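Cytokinin riboside 5'-monophosphate phosphoribohydrolase (Corynebacterium glutamicum, PDB 5WQ3) belongs to the SLOG clan and folds as a Rossmann-like alpha/beta protein, its helices packed around a parallel beta-sheet, in an assembly of six chains. Local coordinates at residues K156-F159 and L160-Q164; E178-E181 and V182-M185; G206-D209 and W210-R214; D222-D225 and V226-L230. All coordinates share one frame; numbering follows the deposited sequence. Where two conformers were deposited one is given.

Contact 1 of 4, residues K156-F159 and L160-Q164; sequences KTMF and LKYSQ. With EDO (1,2-ethanediol), chain L.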
loop_
_atom_site.group_PDB
_atom_site.type_symbol
_atom_site.label_atom_id
_atom_site.label_comp_id
_atom_site.label_asym_id
_atom_site.label_seq_id
_atom_site.Cartn_x
_atom_site.Cartn_y
_atom_site.Cartn_z
ATOM N N LYS C 156 -60.928 -11.395 2.317
ATOM C CA LYS C 156 -61.932 -11.889 1.333
ATOM C C LYS C 156 -63.339 -11.910 1.929
ATOM O O LYS C 156 -64.309 -11.669 1.224
ATOM C CB LYS C 156 -61.577 -13.289 0.802
ATOM C CG LYS C 156 -60.432 -13.410 -0.220
ATOM C CD LYS C 156 -60.034 -14.908 -0.329
ATOM C CE LYS C 156 -59.697 -15.364 -1.751
ATOM N NZ LYS C 156 -59.724 -16.863 -1.907
ATOM N N THR C 157 -63.484 -12.203 3.226
ATOM C CA THR C 157 -64.743 -12.104 3.848
ATOM C C THR C 157 -65.328 -10.669 3.757
ATOM O O THR C 157 -66.540 -10.537 3.582
ATOM C CB THR C 157 -64.612 -12.499 5.348
ATOM O OG1 THR C 157 -64.075 -13.824 5.397
ATOM C CG2 THR C 157 -65.901 -12.550 6.011
ATOM N N MET C 158 -64.494 -9.625 3.935
ATOM C CA MET C 158 -64.971 -8.261 4.001
ATOM C C MET C 158 -65.566 -7.874 2.654
ATOM O O MET C 158 -66.566 -7.168 2.627
ATOM C CB MET C 158 -63.857 -7.305 4.335
ATOM C CG MET C 158 -63.112 -7.486 5.661
ATOM S SD MET C 158 -64.190 -7.647 7.023
ATOM C CE MET C 158 -63.148 -8.584 8.165
ATOM N N PHE C 159 -65.007 -8.368 1.546
ATOM C CA PHE C 159 -65.582 -8.033 0.207
ATOM C C PHE C 159 -67.002 -8.551 0.037
ATOM O O PHE C 159 -67.864 -7.833 -0.501
ATOM C CB PHE C 159 -64.716 -8.560 -0.929
ATOM C CG PHE C 159 -63.334 -7.948 -1.015
ATOM C CD1 PHE C 159 -63.148 -6.606 -1.036
ATOM C CD2 PHE C 159 -62.217 -8.758 -1.097
ATOM C CE1 PHE C 159 -61.882 -6.057 -1.158
ATOM C CE2 PHE C 159 -60.925 -8.209 -1.235
ATOM C CZ PHE C 159 -60.759 -6.853 -1.245
ATOM N N LEU C 160 -67.276 -9.771 0.535
ATOM C CA LEU C 160 -68.565 -10.384 0.409
ATOM C C LEU C 160 -69.548 -9.803 1.398
ATOM O O LEU C 160 -70.722 -9.675 1.101
ATOM C CB LEU C 160 -68.501 -11.907 0.616
ATOM C CG LEU C 160 -67.841 -12.687 -0.536
ATOM C CD1 LEU C 160 -67.463 -14.111 -0.101
ATOM C CD2 LEU C 160 -68.791 -12.675 -1.744
ATOM N N LYS C 161 -69.083 -9.492 2.592
ATOM C CA LYS C 161 -70.003 -9.025 3.642
ATOM C C LYS C 161 -70.429 -7.541 3.444
ATOM O O LYS C 161 -71.544 -7.198 3.804
ATOM C CB LYS C 161 -69.343 -9.181 5.048
ATOM C CG LYS C 161 -70.335 -9.015 6.202
ATOM C CD LYS C 161 -69.668 -9.262 7.549
ATOM C CE LYS C 161 -70.671 -9.097 8.680
ATOM N NZ LYS C 161 -69.992 -9.085 9.998
ATOM N N TYR C 162 -69.563 -6.669 2.928
ATOM C CA TYR C 162 -69.816 -5.236 2.877
ATOM C C TYR C 162 -69.888 -4.611 1.525
ATOM O O TYR C 162 -69.839 -3.428 1.430
ATOM C CB TYR C 162 -68.762 -4.506 3.700
ATOM C CG TYR C 162 -68.787 -4.959 5.138
ATOM C CD1 TYR C 162 -69.822 -4.595 5.962
ATOM C CD2 TYR C 162 -67.783 -5.829 5.649
ATOM C CE1 TYR C 162 -69.891 -5.048 7.292
ATOM C CE2 TYR C 162 -67.836 -6.285 6.962
ATOM C CZ TYR C 162 -68.885 -5.879 7.772
ATOM O OH TYR C 162 -68.926 -6.285 9.067
ATOM N N SER C 163 -70.013 -5.414 0.476
ATOM C CA SER C 163 -70.411 -4.950 -0.841
ATOM C C SER C 163 -71.537 -5.872 -1.363
ATOM O O SER C 163 -71.793 -6.904 -0.791
ATOM C CB SER C 163 -69.214 -4.897 -1.762
ATOM O OG SER C 163 -68.935 -6.175 -2.254
ATOM N N GLN C 164 -72.249 -5.471 -2.396
ATOM C CA GLN C 164 -73.404 -6.242 -2.914
ATOM C C GLN C 164 -73.271 -6.519 -4.433
ATOM O O GLN C 164 -74.212 -6.920 -5.070
ATOM C CB GLN C 164 -74.691 -5.454 -2.658
ATOM C CG GLN C 164 -74.947 -5.167 -1.160
ATOM C CD GLN C 164 -74.189 -3.982 -0.589
ATOM O OE1 GLN C 164 -74.174 -2.889 -1.156
ATOM N NE2 GLN C 164 -73.637 -4.165 0.620
HETATM C C1 EDO L . -64.590 -15.420 2.100
HETATM O O1 EDO L . -65.550 -15.769 3.076
HETATM C C2 EDO L . -64.244 -16.675 1.347
HETATM O O2 EDO L . -62.880 -16.971 1.590
#
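Met158 and Tyr162 make a Met-aromatic contact, one turn apart near the C-terminal end of helix 152-162. Their side chains run side by side, and SD meets the rim of the ring rather than a face: Met158 SD is 3.9 Å from Tyr162 CE2, and the line from SD to the ring centroid lies 81° off the ring normal. Methionine suits this place because its chain can bend; the turn at chi2 (-49°) swings the sulfur alongside the ring. Lys161 CG lies over one face of the same ring, toward the rim, 3.7 Å above its plane, and the extended lysine chain carries NZ to the phenol, Lys161 NZ donating to Tyr162 OH at 3.1 Å. The tyrosine thus has neighbours at its edge, over one face and at its hydroxyl. Where the helix gives way to loop, Ser163 turns its hydroxyl back: Ser163 OG donates to Phe159 O at 2.6 Å, lying in the carbonyl plane, while Ser163 N reaches that oxygen only weakly. A 1,2-ethanediol, probably from the crystallisation liquor, rests near Leu160 CD1 and bonds weakly to Thr157 OG1, whose stronger partner is Phe153 O. Met158 and Tyr162 pack on Phe61 of helix 46-64, Phe159 sets its ring edge-to-face with Phe74 and touches Leu129 of strand 126-131, and Leu160 faces helix 173-188.

Contact 2 of 4, residues E178-E181 and V182-M185; sequences ELFE and VLCM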
loop_
_atom_site.group_PDB
_atom_site.type_symbol
_atom_site.label_atom_id
_atom_site.label_comp_id
_atom_site.label_asym_id
_atom_site.label_seq_id
_atom_site.Cartn_x
_atom_site.Cartn_y
_atom_site.Cartn_z
ATOM N N GLU C 178 -61.203 -14.391 -6.729
ATOM C CA GLU C 178 -62.464 -13.695 -6.221
ATOM C C GLU C 178 -63.620 -13.978 -7.098
ATOM O O GLU C 178 -64.720 -14.199 -6.635
ATOM C CB GLU C 178 -62.270 -12.185 -6.218
ATOM C CG GLU C 178 -61.328 -11.757 -5.150
ATOM C CD GLU C 178 -61.985 -11.792 -3.777
ATOM O OE1 GLU C 178 -63.194 -12.117 -3.627
ATOM O OE2 GLU C 178 -61.284 -11.440 -2.845
ATOM N N LEU C 179 -63.388 -14.060 -8.409
ATOM C CA LEU C 179 -64.501 -14.373 -9.285
ATOM C C LEU C 179 -65.141 -15.675 -9.020
ATOM O O LEU C 179 -66.376 -15.765 -8.945
ATOM C CB LEU C 179 -64.036 -14.323 -10.778
ATOM C CG LEU C 179 -65.130 -14.678 -11.764
ATOM C CD1 LEU C 179 -66.341 -13.763 -11.704
ATOM C CD2 LEU C 179 -64.586 -14.715 -13.209
ATOM N N PHE C 180 -64.331 -16.755 -8.913
ATOM C CA PHE C 180 -64.894 -18.063 -8.702
ATOM C C PHE C 180 -65.424 -18.240 -7.280
ATOM O O PHE C 180 -66.404 -18.909 -7.099
ATOM C CB PHE C 180 -63.999 -19.167 -9.156
ATOM C CG PHE C 180 -63.886 -19.230 -10.656
ATOM C CD1 PHE C 180 -64.965 -19.596 -11.397
ATOM C CD2 PHE C 180 -62.729 -18.896 -11.286
ATOM C CE1 PHE C 180 -64.940 -19.620 -12.769
ATOM C CE2 PHE C 180 -62.657 -18.930 -12.707
ATOM C CZ PHE C 180 -63.776 -19.296 -13.415
ATOM N N GLU C 181 -64.887 -17.499 -6.343
ATOM C CA GLU C 181 -65.502 -17.480 -5.014
ATOM C C GLU C 181 -66.878 -16.844 -5.009
ATOM O O GLU C 181 -67.799 -17.407 -4.463
ATOM C CB GLU C 181 -64.581 -16.723 -4.150
ATOM C CG GLU C 181 -64.825 -16.710 -2.689
ATOM C CD GLU C 181 -63.629 -16.002 -2.075
ATOM O OE1 GLU C 181 -62.466 -16.343 -2.478
ATOM O OE2 GLU C 181 -63.863 -15.061 -1.289
ATOM N N VAL C 182 -67.051 -15.690 -5.653
ATOM C CA VAL C 182 -68.380 -15.089 -5.640
ATOM C C VAL C 182 -69.347 -15.981 -6.420
ATOM O O VAL C 182 -70.487 -16.152 -6.047
ATOM C CB VAL C 182 -68.424 -13.621 -6.097
ATOM C CG1 VAL C 182 -67.781 -13.407 -7.473
ATOM C CG2 VAL C 182 -69.857 -13.125 -6.121
ATOM N N LEU C 183 -68.887 -16.530 -7.532
ATOM C CA LEU C 183 -69.726 -17.403 -8.314
ATOM C C LEU C 183 -70.227 -18.597 -7.466
ATOM O O LEU C 183 -71.398 -18.910 -7.540
ATOM C CB LEU C 183 -69.005 -17.903 -9.560
ATOM C CG LEU C 183 -69.078 -16.934 -10.717
ATOM C CD1 LEU C 183 -68.109 -17.379 -11.790
ATOM C CD2 LEU C 183 -70.492 -16.850 -11.280
ATOM N N CYS C 184 -69.351 -19.200 -6.676
ATOM C CA CYS C 184 -69.740 -20.297 -5.776
ATOM C C CYS C 184 -70.646 -19.839 -4.596
ATOM O O CYS C 184 -71.465 -20.612 -4.113
ATOM C CB CYS C 184 -68.480 -21.024 -5.275
ATOM S SG CYS C 184 -68.787 -22.393 -4.134
ATOM N N MET C 185 -70.496 -18.596 -4.147
ATOM C CA MET C 185 -71.339 -18.015 -3.124
ATOM C C MET C 185 -72.715 -17.725 -3.725
ATOM O O MET C 185 -73.728 -17.936 -3.075
ATOM C CB MET C 185 -70.727 -16.769 -2.539
ATOM C CG MET C 185 -69.419 -16.985 -1.802
ATOM S SD MET C 185 -69.674 -17.781 -0.214
ATOM C CE MET C 185 -68.955 -19.403 -0.427
#
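Leu183 CD1 is the centre of a small apolar cluster, lying 4.0 Å from Leu179 CG and 3.9 Å from Phe180 CD1. Leu179 and Phe180 each lie side by side with Leu183, on one flank of the helix. Leu179 holds CG anti to its backbone nitrogen (chi1 178°), which carries its branch up the helix toward the leucine one turn on; the methyl of Leu183 thus settles between an aliphatic and an aromatic neighbour, a place that suits a branched apolar residue. Beneath them run regular helical bonds, Leu183 N to Leu179 O at 3.0 Å and Cys184 N to Phe180 O at 3.0 Å. Farther round, Met185 folds its chain close to the backbone, with CG 3.1 Å from Glu181 O, the oxygen that also accepts from Met185 N. At the polar edge Glu181 is extended beyond CG, and its OE1 forms a salt bridge with Lys156 of helix 152-162. Leu179, Val182 and Leu183 all touch Ile196 of strand 196-199, so the apolar side of the helix faces the sheet. Glu178 closes the PGGxGTxxE signature known from LOG-type proteins, and helix 173-188 is the connection of a beta-alpha-beta crossover between parallel strands 166-168 and 196-199.

Contact 3 of 4, residues G206-D209 and W210-R214; sequences GLVD and WIRHR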
loop_
_atom_site.group_PDB
_atom_site.type_symbol
_atom_site.label_atom_id
_atom_site.label_comp_id
_atom_site.label_asym_id
_atom_site.label_seq_id
_atom_site.Cartn_x
_atom_site.Cartn_y
_atom_site.Cartn_z
ATOM N N GLY C 206 -62.676 -16.354 -23.887
ATOM C CA GLY C 206 -62.235 -17.736 -23.845
ATOM C C GLY C 206 -62.507 -18.415 -22.522
ATOM O O GLY C 206 -62.779 -19.624 -22.470
ATOM N N LEU C 207 -62.500 -17.646 -21.430
ATOM C CA LEU C 207 -62.897 -18.276 -20.178
ATOM C C LEU C 207 -64.384 -18.608 -20.192
ATOM O O LEU C 207 -64.826 -19.672 -19.812
ATOM C CB LEU C 207 -62.553 -17.281 -19.019
ATOM C CG LEU C 207 -62.923 -17.870 -17.645
ATOM C CD1 LEU C 207 -62.150 -19.133 -17.326
ATOM C CD2 LEU C 207 -62.817 -16.820 -16.516
ATOM N N VAL C 208 -65.191 -17.633 -20.578
ATOM C CA VAL C 208 -66.651 -17.841 -20.578
ATOM C C VAL C 208 -67.050 -18.972 -21.567
ATOM O O VAL C 208 -67.916 -19.768 -21.262
ATOM C CB VAL C 208 -67.390 -16.493 -20.832
ATOM C CG1 VAL C 208 -68.896 -16.724 -20.847
ATOM C CG2 VAL C 208 -67.031 -15.504 -19.745
ATOM N N ASP C 209 -66.396 -19.047 -22.730
ATOM C CA ASP C 209 -66.679 -20.161 -23.693
ATOM C C ASP C 209 -66.359 -21.544 -23.080
ATOM O O ASP C 209 -67.120 -22.518 -23.210
ATOM C CB ASP C 209 -65.899 -19.972 -24.994
ATOM C CG ASP C 209 -66.181 -18.625 -25.684
ATOM O OD1 ASP C 209 -67.257 -18.032 -25.482
ATOM O OD2 ASP C 209 -65.324 -18.137 -26.445
ATOM N N TRP C 210 -65.237 -21.644 -22.388
ATOM C CA TRP C 210 -64.886 -22.899 -21.751
ATOM C C TRP C 210 -65.909 -23.238 -20.685
ATOM O O TRP C 210 -66.370 -24.367 -20.586
ATOM C CB TRP C 210 -63.470 -22.822 -21.153
ATOM C CG TRP C 210 -63.016 -24.069 -20.437
ATOM C CD1 TRP C 210 -62.668 -25.273 -20.991
ATOM C CD2 TRP C 210 -62.914 -24.240 -19.024
ATOM N NE1 TRP C 210 -62.340 -26.170 -20.010
ATOM C CE2 TRP C 210 -62.481 -25.545 -18.790
ATOM C CE3 TRP C 210 -63.123 -23.400 -17.957
ATOM C CZ2 TRP C 210 -62.285 -26.046 -17.535
ATOM C CZ3 TRP C 210 -62.919 -23.894 -16.692
ATOM C CH2 TRP C 210 -62.485 -25.209 -16.500
ATOM N N ILE C 211 -66.264 -22.270 -19.867
ATOM C CA ILE C 211 -67.254 -22.539 -18.827
ATOM C C ILE C 211 -68.574 -23.091 -19.444
ATOM O O ILE C 211 -69.133 -24.086 -18.943
ATOM C CB ILE C 211 -67.529 -21.278 -17.991
ATOM C CG1 ILE C 211 -66.301 -20.941 -17.105
ATOM C CG2 ILE C 211 -68.757 -21.487 -17.096
ATOM C CD1 ILE C 211 -66.350 -19.545 -16.509
ATOM N N ARG C 212 -69.065 -22.473 -20.519
ATOM C CA ARG C 212 -70.296 -23.008 -21.185
ATOM C C ARG C 212 -70.080 -24.362 -21.876
ATOM O O ARG C 212 -70.827 -25.311 -21.665
ATOM C CB ARG C 212 -70.882 -22.042 -22.199
ATOM C CG ARG C 212 -70.897 -20.605 -21.762
ATOM C CD ARG C 212 -71.601 -19.729 -22.772
ATOM N NE ARG C 212 -72.214 -18.585 -22.097
ATOM C CZ ARG C 212 -73.427 -18.596 -21.536
ATOM N NH1 ARG C 212 -73.892 -17.496 -20.942
ATOM N NH2 ARG C 212 -74.185 -19.699 -21.551
ATOM N N HIS C 213 -69.026 -24.481 -22.655
ATOM C CA HIS C 213 -68.898 -25.651 -23.513
ATOM C C HIS C 213 -68.399 -26.844 -22.695
ATOM O O HIS C 213 -68.555 -27.992 -23.073
ATOM C CB HIS C 213 -68.039 -25.346 -24.750
ATOM C CG HIS C 213 -68.705 -24.414 -25.726
ATOM N ND1 HIS C 213 -68.109 -23.254 -26.193
ATOM C CD2 HIS C 213 -69.937 -24.456 -26.297
ATOM C CE1 HIS C 213 -68.940 -22.633 -27.018
ATOM N NE2 HIS C 213 -70.058 -23.339 -27.096
ATOM N N ARG C 214 -67.844 -26.583 -21.543
ATOM C CA ARG C 214 -67.300 -27.650 -20.810
ATOM C C ARG C 214 -67.944 -27.806 -19.460
ATOM O O ARG C 214 -68.384 -28.910 -19.128
ATOM C CB ARG C 214 -65.799 -27.435 -20.712
ATOM C CG ARG C 214 -65.028 -28.553 -20.097
ATOM C CD ARG C 214 -65.291 -29.891 -20.764
ATOM N NE ARG C 214 -64.646 -29.958 -22.076
ATOM C CZ ARG C 214 -64.263 -31.102 -22.658
ATOM N NH1 ARG C 214 -64.451 -32.286 -22.046
ATOM N NH2 ARG C 214 -63.677 -31.066 -23.845
#
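Arg212 climbs back over the turn formed by Val208, and its chain can be traced from root to tip. CB stands 3.9 Å from Val208 O; the next carbon presses closer, Arg212 CG being 3.1 Å from Val208 O, the same oxygen that receives the helical bond from Arg212 N. With CG beside the backbone nitrogen (chi1 -42°) and the chain extended from CG to NE, the arginine runs alongside the valine and brings NE 4.0 Å from Val208 CG1. The guanidinium then leaves the helix: NH1 forms a salt bridge with Asp227, and NH2 a long, weak ion pair with Glu223. Arginine fits because its aliphatic stem can lie on a valine while the charge reaches a neighbouring helix. On another side, Leu207 and Ile211 meet at a slant, Leu207 CG 4.0 Å from Ile211 CD1, and both rest on Phe180 of helix 173-188. Leu207 CD1 also approaches the Trp210 ring obliquely. Asp209 O accepts from His213 N at 2.8 Å, just where the helix widens into a pi-type turn at 211-214. Leu207 and Ile211 face helix 173-188 while Asp209, His213 and Arg214 are exposed, as in an amphipathic surface helix, with exposed Trp210 an exception; this helix follows strand 196-199 of the Rossmann-like fold.

Contact 4 of 4, residues D222-D225 and V226-L230; sequences DEKD and VDRML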
loop_
_atom_site.group_PDB
_atom_site.type_symbol
_atom_site.label_atom_id
_atom_site.label_comp_id
_atom_site.label_asym_id
_atom_site.label_seq_id
_atom_site.Cartn_x
_atom_site.Cartn_y
_atom_site.Cartn_z
ATOM N N ASP C 222 -74.979 -25.454 -13.494
ATOM C CA ASP C 222 -76.150 -25.253 -14.338
ATOM C C ASP C 222 -75.982 -23.998 -15.101
ATOM O O ASP C 222 -75.212 -23.099 -14.753
ATOM C CB ASP C 222 -77.415 -25.247 -13.531
ATOM C CG ASP C 222 -77.575 -26.526 -12.764
ATOM O OD1 ASP C 222 -77.233 -27.591 -13.322
ATOM O OD2 ASP C 222 -77.990 -26.477 -11.602
ATOM N N GLU C 223 -76.682 -23.961 -16.203
ATOM C CA GLU C 223 -76.473 -22.924 -17.145
ATOM C C GLU C 223 -76.778 -21.532 -16.616
ATOM O O GLU C 223 -76.144 -20.571 -17.039
ATOM C CB GLU C 223 -77.278 -23.172 -18.391
ATOM C CG GLU C 223 -76.665 -22.440 -19.549
ATOM C CD GLU C 223 -77.413 -22.701 -20.825
ATOM O OE1 GLU C 223 -76.967 -22.154 -21.857
ATOM O OE2 GLU C 223 -78.443 -23.428 -20.781
ATOM N N LYS C 224 -77.716 -21.409 -15.711
ATOM C CA LYS C 224 -77.999 -20.109 -15.152
ATOM C C LYS C 224 -76.806 -19.592 -14.271
ATOM O O LYS C 224 -76.584 -18.390 -14.150
ATOM C CB LYS C 224 -79.281 -20.187 -14.331
ATOM C CG LYS C 224 -79.171 -21.133 -13.164
ATOM C CD LYS C 224 -80.309 -20.981 -12.171
ATOM C CE LYS C 224 -81.438 -21.931 -12.526
ATOM N NZ LYS C 224 -82.686 -21.435 -11.899
ATOM N N ASP C 225 -76.050 -20.507 -13.658
ATOM C CA ASP C 225 -74.848 -20.119 -12.861
ATOM C C ASP C 225 -73.793 -19.310 -13.679
ATOM O O ASP C 225 -73.003 -18.560 -13.083
ATOM C CB ASP C 225 -74.152 -21.329 -12.260
ATOM C CG ASP C 225 -75.089 -22.231 -11.496
ATOM O OD1 ASP C 225 -76.073 -21.693 -10.976
ATOM O OD2 ASP C 225 -74.831 -23.467 -11.415
ATOM N N VAL C 226 -73.791 -19.492 -15.004
ATOM C CA VAL C 226 -72.958 -18.737 -15.890
ATOM C C VAL C 226 -73.714 -17.633 -16.651
ATOM O O VAL C 226 -73.198 -16.546 -16.836
ATOM C CB VAL C 226 -72.166 -19.684 -16.845
ATOM C CG1 VAL C 226 -73.069 -20.452 -17.813
ATOM C CG2 VAL C 226 -71.100 -18.921 -17.615
ATOM N N ASP C 227 -74.940 -17.896 -17.090
ATOM C CA ASP C 227 -75.754 -16.877 -17.798
ATOM C C ASP C 227 -76.027 -15.631 -17.002
ATOM O O ASP C 227 -76.283 -14.614 -17.586
ATOM C CB ASP C 227 -77.133 -17.441 -18.184
ATOM C CG ASP C 227 -77.088 -18.295 -19.431
ATOM O OD1 ASP C 227 -75.986 -18.482 -19.985
ATOM O OD2 ASP C 227 -78.155 -18.782 -19.849
ATOM N N ARG C 228 -75.977 -15.717 -15.675
ATOM C CA ARG C 228 -76.281 -14.577 -14.805
ATOM C C ARG C 228 -75.198 -13.505 -14.695
ATOM O O ARG C 228 -75.482 -12.401 -14.203
ATOM C CB ARG C 228 -76.569 -15.083 -13.404
ATOM C CG ARG C 228 -75.338 -15.565 -12.632
ATOM C CD ARG C 228 -75.732 -16.425 -11.426
ATOM N NE ARG C 228 -76.850 -15.772 -10.749
ATOM C CZ ARG C 228 -77.910 -16.366 -10.194
ATOM N NH1 ARG C 228 -78.053 -17.678 -10.183
ATOM N NH2 ARG C 228 -78.856 -15.617 -9.637
ATOM N N MET C 229 -73.966 -13.800 -15.146
ATOM C CA MET C 229 -72.948 -12.765 -15.227
ATOM C C MET C 229 -73.167 -11.935 -16.475
ATOM O O MET C 229 -73.397 -12.456 -17.533
ATOM C CB MET C 229 -71.556 -13.336 -15.421
ATOM C CG MET C 229 -71.039 -14.169 -14.315
ATOM S SD MET C 229 -69.263 -14.398 -14.537
ATOM C CE MET C 229 -69.327 -15.947 -15.433
ATOM N N LEU C 230 -72.909 -10.666 -16.403
ATOM C CA LEU C 230 -72.845 -9.868 -17.599
ATOM C C LEU C 230 -71.402 -9.755 -17.998
ATOM O O LEU C 230 -70.545 -9.514 -17.156
ATOM C CB LEU C 230 -73.381 -8.486 -17.320
ATOM C CG LEU C 230 -73.173 -7.461 -18.395
ATOM C CD1 LEU C 230 -73.849 -7.848 -19.715
ATOM C CD2 LEU C 230 -73.662 -6.137 -17.867
#
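Glu223 and Asp227 cross one turn apart in the short helix 223-227, their carboxylate planes 50° apart. Glu223 is fully extended, CG anti to the backbone nitrogen (chi1 -157°), so its methylene lies beside the aspartate and Glu223 CG is 4.0 Å from Asp227 OD2. Asp227 instead turns its carboxylate back over the preceding turn, CG standing 3.4 Å from Glu223 O. That carbonyl takes two backbone donors: Asp227 N at 2.9 Å, in the carbonyl plane, and Val226 N, which arrives from well above it. Val226 also sets CG1 between its own nitrogen and carbonyl carbon (chi1 66°), 3.2 Å from Glu223 O, while the other branch, CG2, packs on Ile211 of helix 201-216. Arg228 makes the same rotation and curls its stem around Lys224 O, which lies 3.4 Å from Arg228 CG. At the start of the turn Asp222 N donates to Asp225 OD2 at 2.9 Å, from above the carboxylate plane; Gln187 binds that oxygen too. The two acidic ends, Glu223 OE1 and Asp227 OD2, lie 4.1 Å apart, a like-charge pairing probably eased by Arg212, which salt-bridges Asp227 and more weakly attracts Glu223.

How the contacts relate
The four contacts follow one another along the chain, and each one touches the next. Contacts 1 and 2, with centres about 12 Å apart, are joined by the salt bridge from Lys156 NZ to Glu181 OE1 (2.8 Å), close to the bound 1,2-ethanediol. Contact 2 reaches outward in two directions: Phe180 CE1 lies 4.0 Å from Ile211 CD1 of contact 3, and Leu183 CD2 lies 4.1 Å from Met229 CG of contact 4. Contacts 3 and 4 are bound by Arg212 NH1 and Asp227 OD1 at 2.5 Å, and by apolar packing of Ile211 on Val226. Contact 1 touches neither of these; its centre is about 27 Å from that of contact 3.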